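Protein SCO1, mitochondrial (Saccharomyces cerevisiae, PDB 2B7K) is required for accumulation of cytochrome c oxidase subunits 1 and 2 and is thought to transport copper in mitochondria or insert it into the oxidase. Local coordinates at residues A[43-48]-A[77-82]; A[150-155]-A[179-184]; A[159-164]-A[172-177]. One frame throughout, in Å; residues are numbered along the deposited sequence.

Contact 1 (A[43-48]-A[77-82])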
loop_
_atom_site.group_PDB
_atom_site.type_symbol
_atom_site.label_atom_id
_atom_site.label_comp_id
_atom_site.label_asym_id
_atom_site.label_seq_id
_atom_site.Cartn_x
_atom_site.Cartn_y
_atom_site.Cartn_z
ATOM N N PHE A 43 0.166 6.271 -9.568
ATOM C CA PHE A 43 0.247 6.634 -8.163
ATOM C C PHE A 43 -0.135 5.381 -7.400
ATOM O O PHE A 43 -1.198 4.812 -7.627
ATOM C CB PHE A 43 -0.723 7.773 -7.846
ATOM C CG PHE A 43 -0.090 9.131 -7.916
ATOM C CD1 PHE A 43 0.742 9.572 -6.892
ATOM C CD2 PHE A 43 -0.292 9.952 -9.017
ATOM C CE1 PHE A 43 1.368 10.816 -6.965
ATOM C CE2 PHE A 43 0.330 11.199 -9.102
ATOM C CZ PHE A 43 1.159 11.629 -8.076
ATOM N N SER A 44 0.748 4.945 -6.512
ATOM C CA SER A 44 0.500 3.745 -5.739
ATOM C C SER A 44 0.388 4.105 -4.272
ATOM O O SER A 44 0.987 5.071 -3.817
ATOM C CB SER A 44 1.650 2.751 -5.937
ATOM O OG SER A 44 1.831 2.438 -7.312
ATOM N N ILE A 45 -0.400 3.333 -3.537
ATOM C CA ILE A 45 -0.534 3.561 -2.112
ATOM C C ILE A 45 -0.266 2.203 -1.465
ATOM O O ILE A 45 -0.942 1.213 -1.744
ATOM C CB ILE A 45 -1.931 4.136 -1.755
ATOM C CG1 ILE A 45 -1.963 4.474 -0.263
ATOM C CG2 ILE A 45 -3.040 3.164 -2.165
ATOM C CD1 ILE A 45 -3.064 5.458 0.132
ATOM N N ILE A 46 0.760 2.168 -0.628
ATOM C CA ILE A 46 1.194 0.940 0.020
ATOM C C ILE A 46 0.907 0.876 1.509
ATOM O O ILE A 46 1.110 1.846 2.237
ATOM C CB ILE A 46 2.707 0.752 -0.184
ATOM C CG1 ILE A 46 3.024 0.781 -1.682
ATOM C CG2 ILE A 46 3.170 -0.554 0.450
ATOM C CD1 ILE A 46 4.509 0.837 -1.988
ATOM N N TYR A 47 0.434 -0.280 1.953
ATOM C CA TYR A 47 0.153 -0.481 3.368
ATOM C C TYR A 47 0.795 -1.787 3.796
ATOM O O TYR A 47 0.592 -2.818 3.158
ATOM C CB TYR A 47 -1.356 -0.550 3.629
ATOM C CG TYR A 47 -1.689 -0.826 5.083
ATOM C CD1 TYR A 47 -1.410 0.116 6.073
ATOM C CD2 TYR A 47 -2.232 -2.049 5.473
ATOM C CE1 TYR A 47 -1.661 -0.156 7.423
ATOM C CE2 TYR A 47 -2.485 -2.335 6.817
ATOM C CZ TYR A 47 -2.194 -1.385 7.786
ATOM O OH TYR A 47 -2.416 -1.680 9.119
ATOM N N PHE A 48 1.576 -1.731 4.872
ATOM C CA PHE A 48 2.241 -2.910 5.418
ATOM C C PHE A 48 1.424 -3.411 6.613
ATOM O O PHE A 48 1.041 -2.628 7.476
ATOM C CB PHE A 48 3.656 -2.553 5.904
ATOM C CG PHE A 48 4.658 -2.375 4.804
ATOM C CD1 PHE A 48 5.503 -3.422 4.438
ATOM C CD2 PHE A 48 4.768 -1.162 4.135
ATOM C CE1 PHE A 48 6.447 -3.265 3.419
ATOM C CE2 PHE A 48 5.708 -0.989 3.112
ATOM C CZ PHE A 48 6.550 -2.046 2.754
ATOM N N ILE A 77 -9.975 9.573 -9.899
ATOM C CA ILE A 77 -8.593 9.197 -9.637
ATOM C C ILE A 77 -8.539 7.711 -9.326
ATOM O O ILE A 77 -9.327 7.214 -8.521
ATOM C CB ILE A 77 -8.016 9.979 -8.425
ATOM C CG1 ILE A 77 -7.785 11.442 -8.811
ATOM C CG2 ILE A 77 -6.720 9.329 -7.943
ATOM C CD1 ILE A 77 -7.328 12.323 -7.650
ATOM N N THR A 78 -7.610 7.009 -9.967
ATOM C CA THR A 78 -7.440 5.577 -9.744
ATOM C C THR A 78 -6.020 5.299 -9.245
ATOM O O THR A 78 -5.045 5.585 -9.937
ATOM C CB THR A 78 -7.658 4.772 -11.044
ATOM O OG1 THR A 78 -8.969 5.031 -11.557
ATOM C CG2 THR A 78 -7.510 3.280 -10.777
ATOM N N LEU A 79 -5.907 4.751 -8.042
ATOM C CA LEU A 79 -4.599 4.435 -7.483
ATOM C C LEU A 79 -4.310 2.944 -7.616
ATOM O O LEU A 79 -5.195 2.154 -7.956
ATOM C CB LEU A 79 -4.540 4.799 -5.996
ATOM C CG LEU A 79 -4.880 6.215 -5.532
ATOM C CD1 LEU A 79 -4.824 6.253 -4.008
ATOM C CD2 LEU A 79 -3.906 7.227 -6.125
ATOM N N GLN A 80 -3.057 2.576 -7.357
ATOM C CA GLN A 80 -2.627 1.180 -7.367
ATOM C C GLN A 80 -2.426 0.848 -5.891
ATOM O O GLN A 80 -1.358 1.100 -5.335
ATOM C CB GLN A 80 -1.292 1.002 -8.108
ATOM C CG GLN A 80 -0.714 -0.411 -7.929
ATOM C CD GLN A 80 0.470 -0.709 -8.831
ATOM O OE1 GLN A 80 0.440 -1.668 -9.606
ATOM N NE2 GLN A 80 1.519 0.102 -8.730
ATOM N N PRO A 81 -3.458 0.300 -5.234
ATOM C CA PRO A 81 -3.360 -0.048 -3.813
ATOM C C PRO A 81 -2.668 -1.382 -3.608
ATOM O O PRO A 81 -3.024 -2.384 -4.236
ATOM C CB PRO A 81 -4.815 -0.057 -3.359
ATOM C CG PRO A 81 -5.530 -0.549 -4.567
ATOM C CD PRO A 81 -4.831 0.109 -5.735
ATOM N N LEU A 82 -1.681 -1.388 -2.717
ATOM C CA LEU A 82 -0.905 -2.592 -2.447
ATOM C C LEU A 82 -0.854 -2.905 -0.962
ATOM O O LEU A 82 -0.586 -2.021 -0.148
ATOM C CB LEU A 82 0.529 -2.409 -2.963
ATOM C CG LEU A 82 0.652 -2.040 -4.445
ATOM C CD1 LEU A 82 2.085 -1.622 -4.766
ATOM C CD2 LEU A 82 0.230 -3.234 -5.289
HETATM O O HOH W 1 -2.561 5.847 -10.745
#
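Leu-79 forks over the start of segment 43-48. Its CD2 methyl rests on Phe-43 CB at 3.7 Å. Its other branch, CD1, meets Ile-45 CG2 at 4.0 Å. The same CG2 methyl is the main bump on this face of the sheet. It fills the dip between Leu-79 and Pro-81 and comes to 3.6 Å from Pro-81 CA. The Ile-45 side chain crosses the proline at about a right angle. Its CG1 stands anti to the backbone N (chi1 -175°), which leaves CG2 facing the neighbouring strand.

Ser-44, Gln-80, Ile-46 and Leu-82 line the other face. Here the Ile-46 and Leu-82 chains cross at a slant, with Ile-46 CG1 at 4.0 Å from Leu-82 CD1. Next to it the contact turns polar. Gln-80 reaches out on an extended chain and gives an N-H from NE2 to Ser-44 OG at 2.8 Å. The acceptor lies in the amide plane, and the angle at hydrogen is 162°. NE2 also donates to the backbone O of Asn-38, so two acceptors fix how the amide is turned.

The backbones run parallel and are in register, Ser-44 with Gln-80 and Ile-46 with Leu-82. Phe-43 O, Gln-80 O, Ile-45 O and Leu-82 O accept in turn, the last from Tyr-47 N at 2.9 Å. At the Phe-43 end a water bridges Phe-43 N and Thr-78 O.

These are the two strands of a right-handed beta-alpha-beta unit of the thioredoxin-like fold, joined by helix 56-75. Leu-79 touches Leu-71 of that helix, while Ile-45 touches Ile-174 of helix 169-180. On the outer sides, strand 108-111 flanks 80-85 and strand 148-151 flanks 44-49.

Contact 2 (A[150-155]-A[179-184]); sequences LMDPEG and KSYVPA
Tyr-181 turns its CG anti to the backbone N (chi1 173°), which carries the ring back over Pro-153. In Asp-152, CG sits between the backbone N and the carbonyl carbon (chi1 69°), which turns OD1 toward the residues that follow. There OD1 accepts from Glu-154 N at 2.8 Å, from above the carboxylate plane, and makes an Asx turn. It also accepts from Gln-156 N. The Asx turn overlaps a type I beta turn from Asp-152 to Gly-155, closed by Gly-155 N on Asp-152 O. This turn joins the antiparallel strands 148-151 and 157-161, the beta hairpin that precedes the last helix of the thioredoxin-like fold.

The contact ties that turn to the tail beyond helix 169-180. Pro-153 CD lies over one face of the Tyr-181 ring, 3.8 Å from its centroid, in a CH-pi contact. On the opposite face Pro-183 N lies 3.7 Å above the ring plane, offset toward the rim. Pro-153 CB touches the phenol oxygen, Tyr-181 OH, at 3.6 Å. The ring also meets Phe-43 edge-to-face.

Glu-154 stretches out past the phenol, with its CG 3.5 Å from Tyr-181 OH. Its carboxylate is nearly perpendicular to the ring. At the far end Glu-154 OE1 takes the N-H of Ala-184, the last modelled residue, at 2.7 Å and nearly along its C-O axis.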
loop_
_atom_site.group_PDB
_atom_site.type_symbol
_atom_site.label_atom_id
_atom_site.label_comp_id
_atom_site.label_asym_id
_atom_site.label_seq_id
_atom_site.Cartn_x
_atom_site.Cartn_y
_atom_site.Cartn_z
ATOM N N LEU A 150 2.391 6.792 -0.029
ATOM C CA LEU A 150 1.984 7.220 -1.362
ATOM C C LEU A 150 3.221 7.375 -2.236
ATOM O O LEU A 150 4.123 8.140 -1.900
ATOM C CB LEU A 150 1.236 8.553 -1.282
ATOM C CG LEU A 150 0.586 9.030 -2.586
ATOM C CD1 LEU A 150 -0.471 8.028 -3.033
ATOM C CD2 LEU A 150 -0.037 10.396 -2.370
ATOM N N MET A 151 3.260 6.649 -3.354
ATOM C CA MET A 151 4.407 6.699 -4.262
ATOM C C MET A 151 3.955 7.261 -5.606
ATOM O O MET A 151 2.924 6.845 -6.134
ATOM C CB MET A 151 4.978 5.292 -4.466
ATOM C CG MET A 151 5.133 4.471 -3.183
ATOM S SD MET A 151 6.254 5.196 -1.957
ATOM C CE MET A 151 7.843 4.726 -2.628
ATOM N N ASP A 152 4.724 8.198 -6.164
ATOM C CA ASP A 152 4.346 8.800 -7.441
ATOM C C ASP A 152 4.700 7.945 -8.661
ATOM O O ASP A 152 5.344 6.901 -8.539
ATOM C CB ASP A 152 4.942 10.216 -7.575
ATOM C CG ASP A 152 6.455 10.225 -7.730
ATOM O OD1 ASP A 152 7.041 9.211 -8.162
ATOM O OD2 ASP A 152 7.061 11.278 -7.434
ATOM N N PRO A 153 4.265 8.374 -9.861
ATOM C CA PRO A 153 4.533 7.644 -11.107
ATOM C C PRO A 153 5.999 7.362 -11.417
ATOM O O PRO A 153 6.303 6.577 -12.313
ATOM C CB PRO A 153 3.870 8.521 -12.166
ATOM C CG PRO A 153 2.689 9.065 -11.427
ATOM C CD PRO A 153 3.306 9.465 -10.102
ATOM N N GLU A 154 6.906 8.004 -10.690
ATOM C CA GLU A 154 8.331 7.768 -10.899
ATOM C C GLU A 154 8.857 6.843 -9.807
ATOM O O GLU A 154 10.061 6.624 -9.687
ATOM C CB GLU A 154 9.101 9.095 -10.901
ATOM C CG GLU A 154 8.733 9.995 -12.075
ATOM C CD GLU A 154 9.442 11.336 -12.049
ATOM O OE1 GLU A 154 9.192 12.153 -12.959
ATOM O OE2 GLU A 154 10.247 11.575 -11.124
ATOM N N GLY A 155 7.936 6.301 -9.014
ATOM C CA GLY A 155 8.305 5.390 -7.945
ATOM C C GLY A 155 8.912 6.054 -6.726
ATOM O O GLY A 155 9.530 5.387 -5.894
ATOM N N LYS A 179 -3.230 15.703 -8.515
ATOM C CA LYS A 179 -3.529 16.809 -9.418
ATOM C C LYS A 179 -2.388 17.793 -9.634
ATOM O O LYS A 179 -2.346 18.470 -10.662
ATOM C CB LYS A 179 -4.775 17.563 -8.940
ATOM C CG LYS A 179 -6.038 16.715 -8.930
ATOM C CD LYS A 179 -7.304 17.541 -9.168
ATOM C CE LYS A 179 -7.525 18.614 -8.109
ATOM N NZ LYS A 179 -6.537 19.729 -8.190
ATOM N N SER A 180 -1.460 17.877 -8.688
ATOM C CA SER A 180 -0.345 18.807 -8.837
ATOM C C SER A 180 0.897 18.126 -9.405
ATOM O O SER A 180 1.905 18.779 -9.674
ATOM C CB SER A 180 -0.005 19.451 -7.491
ATOM O OG SER A 180 0.569 18.513 -6.601
ATOM N N TYR A 181 0.823 16.813 -9.599
ATOM C CA TYR A 181 1.961 16.065 -10.124
ATOM C C TYR A 181 2.385 16.485 -11.528
ATOM O O TYR A 181 1.551 16.737 -12.395
ATOM C CB TYR A 181 1.657 14.565 -10.139
ATOM C CG TYR A 181 2.726 13.744 -10.831
ATOM C CD1 TYR A 181 3.944 13.480 -10.207
ATOM C CD2 TYR A 181 2.532 13.264 -12.127
ATOM C CE1 TYR A 181 4.943 12.758 -10.856
ATOM C CE2 TYR A 181 3.526 12.544 -12.785
ATOM C CZ TYR A 181 4.724 12.296 -12.144
ATOM O OH TYR A 181 5.708 11.587 -12.796
ATOM N N VAL A 182 3.697 16.544 -11.731
ATOM C CA VAL A 182 4.297 16.886 -13.016
ATOM C C VAL A 182 5.550 16.019 -13.150
ATOM O O VAL A 182 6.367 15.949 -12.234
ATOM C CB VAL A 182 4.711 18.375 -13.087
ATOM C CG1 VAL A 182 5.350 18.668 -14.434
ATOM C CG2 VAL A 182 3.501 19.267 -12.878
ATOM N N PRO A 183 5.710 15.336 -14.290
ATOM C CA PRO A 183 6.882 14.479 -14.501
ATOM C C PRO A 183 8.212 15.241 -14.505
ATOM O O PRO A 183 8.239 16.463 -14.637
ATOM C CB PRO A 183 6.582 13.815 -15.841
ATOM C CG PRO A 183 5.776 14.858 -16.557
ATOM C CD PRO A 183 4.838 15.338 -15.477
ATOM N N ALA A 184 9.307 14.501 -14.353
ATOM C CA ALA A 184 10.649 15.078 -14.334
ATOM C C ALA A 184 10.839 16.115 -15.437
ATOM O O ALA A 184 11.159 17.274 -15.099
ATOM C CB ALA A 184 11.688 13.973 -14.477
#

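Contact 3 (A[159-164]-A[172-177]); sequences DALGRN and DKIVEH
Asp-159 meets two side chains of the helix, Lys-173 and His-177, and crosses both at about a right angle. Its CG is anti to the backbone N (chi1 -170°), and the carboxylate lies across the lysine chain. Asp-159 OD2 touches Lys-173 CG at 3.5 Å and Lys-173 CE at 3.6 Å. The lysine bends at chi2 (66°), and its CG and CE methylenes, not its ammonium group, meet the carboxylate. Lys-173 NZ stays 4.9 Å from Asp-159 OD2, too far for a salt bridge. The opposite charges may still attract weakly.

His-177 comes to the CB of the same aspartate. Its NE2 is 3.4 Å from Asp-159 CB, an approach oblique to the ring. The imidazole and carboxylate planes are about 29° apart. NE2 is buried here and has no hydrogen-bond partner, so a polar ring atom is packed against carbon.

Strand 157-161 is an outermost strand of the sheet, and helix 169-180 packs on it as the last helix of the thioredoxin-like fold. Helix and strand run nearly antiparallel, with their local axes 10.3 Å apart. The chain thus leaves the sheet at Leu-161 and folds back along its face. Lys-173 and His-177 are one helical turn apart, and Asp-159 touches both.

Two residues along the strand, Leu-161 also points to the helix, but deeper in. It too crosses its partner at about a right angle. Its CD2 methyl touches Ile-174 CG1 at 4.0 Å and more loosely approaches Lys-173 CB. The CA–CB bond of Ile-174 does not point at the strand, but the end of the side chain comes nearer to it. On the inner side, Ile-174 also touches Leu-71 of helix 56-75 and Leu-79.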
loop_
_atom_site.group_PDB
_atom_site.type_symbol
_atom_site.label_atom_id
_atom_site.label_comp_id
_atom_site.label_asym_id
_atom_site.label_seq_id
_atom_site.Cartn_x
_atom_site.Cartn_y
_atom_site.Cartn_z
ATOM N N ASP A 159 4.548 11.007 0.215
ATOM C CA ASP A 159 3.850 11.283 1.464
ATOM C C ASP A 159 3.367 10.029 2.184
ATOM O O ASP A 159 3.110 9.001 1.565
ATOM C CB ASP A 159 2.661 12.209 1.184
ATOM C CG ASP A 159 2.021 12.742 2.449
ATOM O OD1 ASP A 159 2.756 13.275 3.308
ATOM O OD2 ASP A 159 0.782 12.640 2.579
ATOM N N ALA A 160 3.260 10.123 3.505
ATOM C CA ALA A 160 2.781 9.017 4.319
ATOM C C ALA A 160 1.530 9.497 5.032
ATOM O O ALA A 160 1.498 10.602 5.573
ATOM C CB ALA A 160 3.834 8.607 5.332
ATOM N N LEU A 161 0.489 8.680 5.020
ATOM C CA LEU A 161 -0.743 9.069 5.686
ATOM C C LEU A 161 -0.928 8.201 6.916
ATOM O O LEU A 161 -1.118 6.985 6.815
ATOM C CB LEU A 161 -1.940 8.931 4.737
ATOM C CG LEU A 161 -1.863 9.807 3.479
ATOM C CD1 LEU A 161 -1.119 9.066 2.382
ATOM C CD2 LEU A 161 -3.267 10.155 3.006
ATOM N N GLY A 162 -0.829 8.838 8.076
ATOM C CA GLY A 162 -0.987 8.140 9.336
ATOM C C GLY A 162 -2.438 8.028 9.761
ATOM O O GLY A 162 -3.350 8.384 9.016
ATOM N N ARG A 163 -2.655 7.544 10.977
ATOM C CA ARG A 163 -4.004 7.365 11.474
ATOM C C ARG A 163 -4.733 8.663 11.766
ATOM O O ARG A 163 -5.939 8.662 11.984
ATOM C CB ARG A 163 -3.989 6.477 12.712
ATOM C CG ARG A 163 -3.590 5.046 12.403
ATOM C CD ARG A 163 -4.007 4.115 13.520
ATOM N NE ARG A 163 -3.193 4.291 14.713
ATOM C CZ ARG A 163 -3.490 3.769 15.898
ATOM N NH1 ARG A 163 -2.689 3.977 16.930
ATOM N NH2 ARG A 163 -4.594 3.045 16.052
ATOM N N ASN A 164 -4.008 9.774 11.759
ATOM C CA ASN A 164 -4.644 11.055 12.022
ATOM C C ASN A 164 -5.418 11.579 10.824
ATOM O O ASN A 164 -6.088 12.614 10.905
ATOM C CB ASN A 164 -3.603 12.065 12.508
ATOM C CG ASN A 164 -3.232 11.833 13.959
ATOM O OD1 ASN A 164 -4.084 11.942 14.846
ATOM N ND2 ASN A 164 -1.969 11.500 14.211
ATOM N N ASP A 172 -8.452 14.292 0.591
ATOM C CA ASP A 172 -8.005 15.637 0.218
ATOM C C ASP A 172 -6.503 15.689 -0.061
ATOM O O ASP A 172 -6.060 16.305 -1.035
ATOM C CB ASP A 172 -8.349 16.654 1.322
ATOM C CG ASP A 172 -9.849 16.816 1.535
ATOM O OD1 ASP A 172 -10.611 16.695 0.556
ATOM O OD2 ASP A 172 -10.274 17.087 2.684
ATOM N N LYS A 173 -5.726 15.031 0.798
ATOM C CA LYS A 173 -4.274 15.007 0.667
ATOM C C LYS A 173 -3.816 14.266 -0.584
ATOM O O LYS A 173 -2.891 14.698 -1.271
ATOM C CB LYS A 173 -3.647 14.357 1.906
ATOM C CG LYS A 173 -2.129 14.479 1.974
ATOM C CD LYS A 173 -1.711 15.933 2.143
ATOM C CE LYS A 173 -0.219 16.064 2.400
ATOM N NZ LYS A 173 0.170 17.483 2.634
ATOM N N ILE A 174 -4.455 13.140 -0.881
ATOM C CA ILE A 174 -4.090 12.374 -2.062
ATOM C C ILE A 174 -4.423 13.163 -3.330
ATOM O O ILE A 174 -3.607 13.250 -4.245
ATOM C CB ILE A 174 -4.814 11.006 -2.055
ATOM C CG1 ILE A 174 -4.297 10.179 -0.872
ATOM C CG2 ILE A 174 -4.585 10.271 -3.366
ATOM C CD1 ILE A 174 -5.042 8.884 -0.635
ATOM N N VAL A 175 -5.613 13.754 -3.374
ATOM C CA VAL A 175 -6.020 14.542 -4.534
ATOM C C VAL A 175 -4.989 15.633 -4.823
ATOM O O VAL A 175 -4.574 15.820 -5.965
ATOM C CB VAL A 175 -7.404 15.189 -4.301
ATOM C CG1 VAL A 175 -7.761 16.108 -5.475
ATOM C CG2 VAL A 175 -8.460 14.097 -4.141
ATOM N N GLU A 176 -4.575 16.338 -3.778
ATOM C CA GLU A 176 -3.586 17.411 -3.894
ATOM C C GLU A 176 -2.323 16.931 -4.616
ATOM O O GLU A 176 -1.826 17.591 -5.534
ATOM C CB GLU A 176 -3.235 17.925 -2.493
ATOM C CG GLU A 176 -2.284 19.109 -2.460
ATOM C CD GLU A 176 -2.023 19.605 -1.046
ATOM O OE1 GLU A 176 -1.270 20.590 -0.887
ATOM O OE2 GLU A 176 -2.570 19.013 -0.091
ATOM N N HIS A 177 -1.813 15.776 -4.204
ATOM C CA HIS A 177 -0.612 15.199 -4.806
ATOM C C HIS A 177 -0.801 14.767 -6.254
ATOM O O HIS A 177 0.051 15.018 -7.103
ATOM C CB HIS A 177 -0.146 13.991 -3.991
ATOM C CG HIS A 177 0.612 14.352 -2.753
ATOM N ND1 HIS A 177 1.868 14.916 -2.790
ATOM C CD2 HIS A 177 0.287 14.243 -1.444
ATOM C CE1 HIS A 177 2.286 15.138 -1.557
ATOM N NE2 HIS A 177 1.345 14.739 -0.721
#

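The three contacts share one sheet. Strand 44-49 of contact 1 is bonded to strand 148-151 of contact 2, with Ser-44 O 2.8 Å from Met-151 N. That strand in turn joins the strand of contact 3, with Leu-150 N 2.8 Å from Asp-159 O. Helix 169-180 serves both contacts 2 and 3. It also covers contact 1, where Ile-45 CD1 meets Ile-174 CD1 at 4.0 Å. Contact 3 is nested in the loop closed by contact 2. Contact 1 alone approaches the probable copper site: the Tyr-47 side chain is about 3 Å from that of Cys-57 and about 6 Å from that of Cys-53, presumed ligands with His-144.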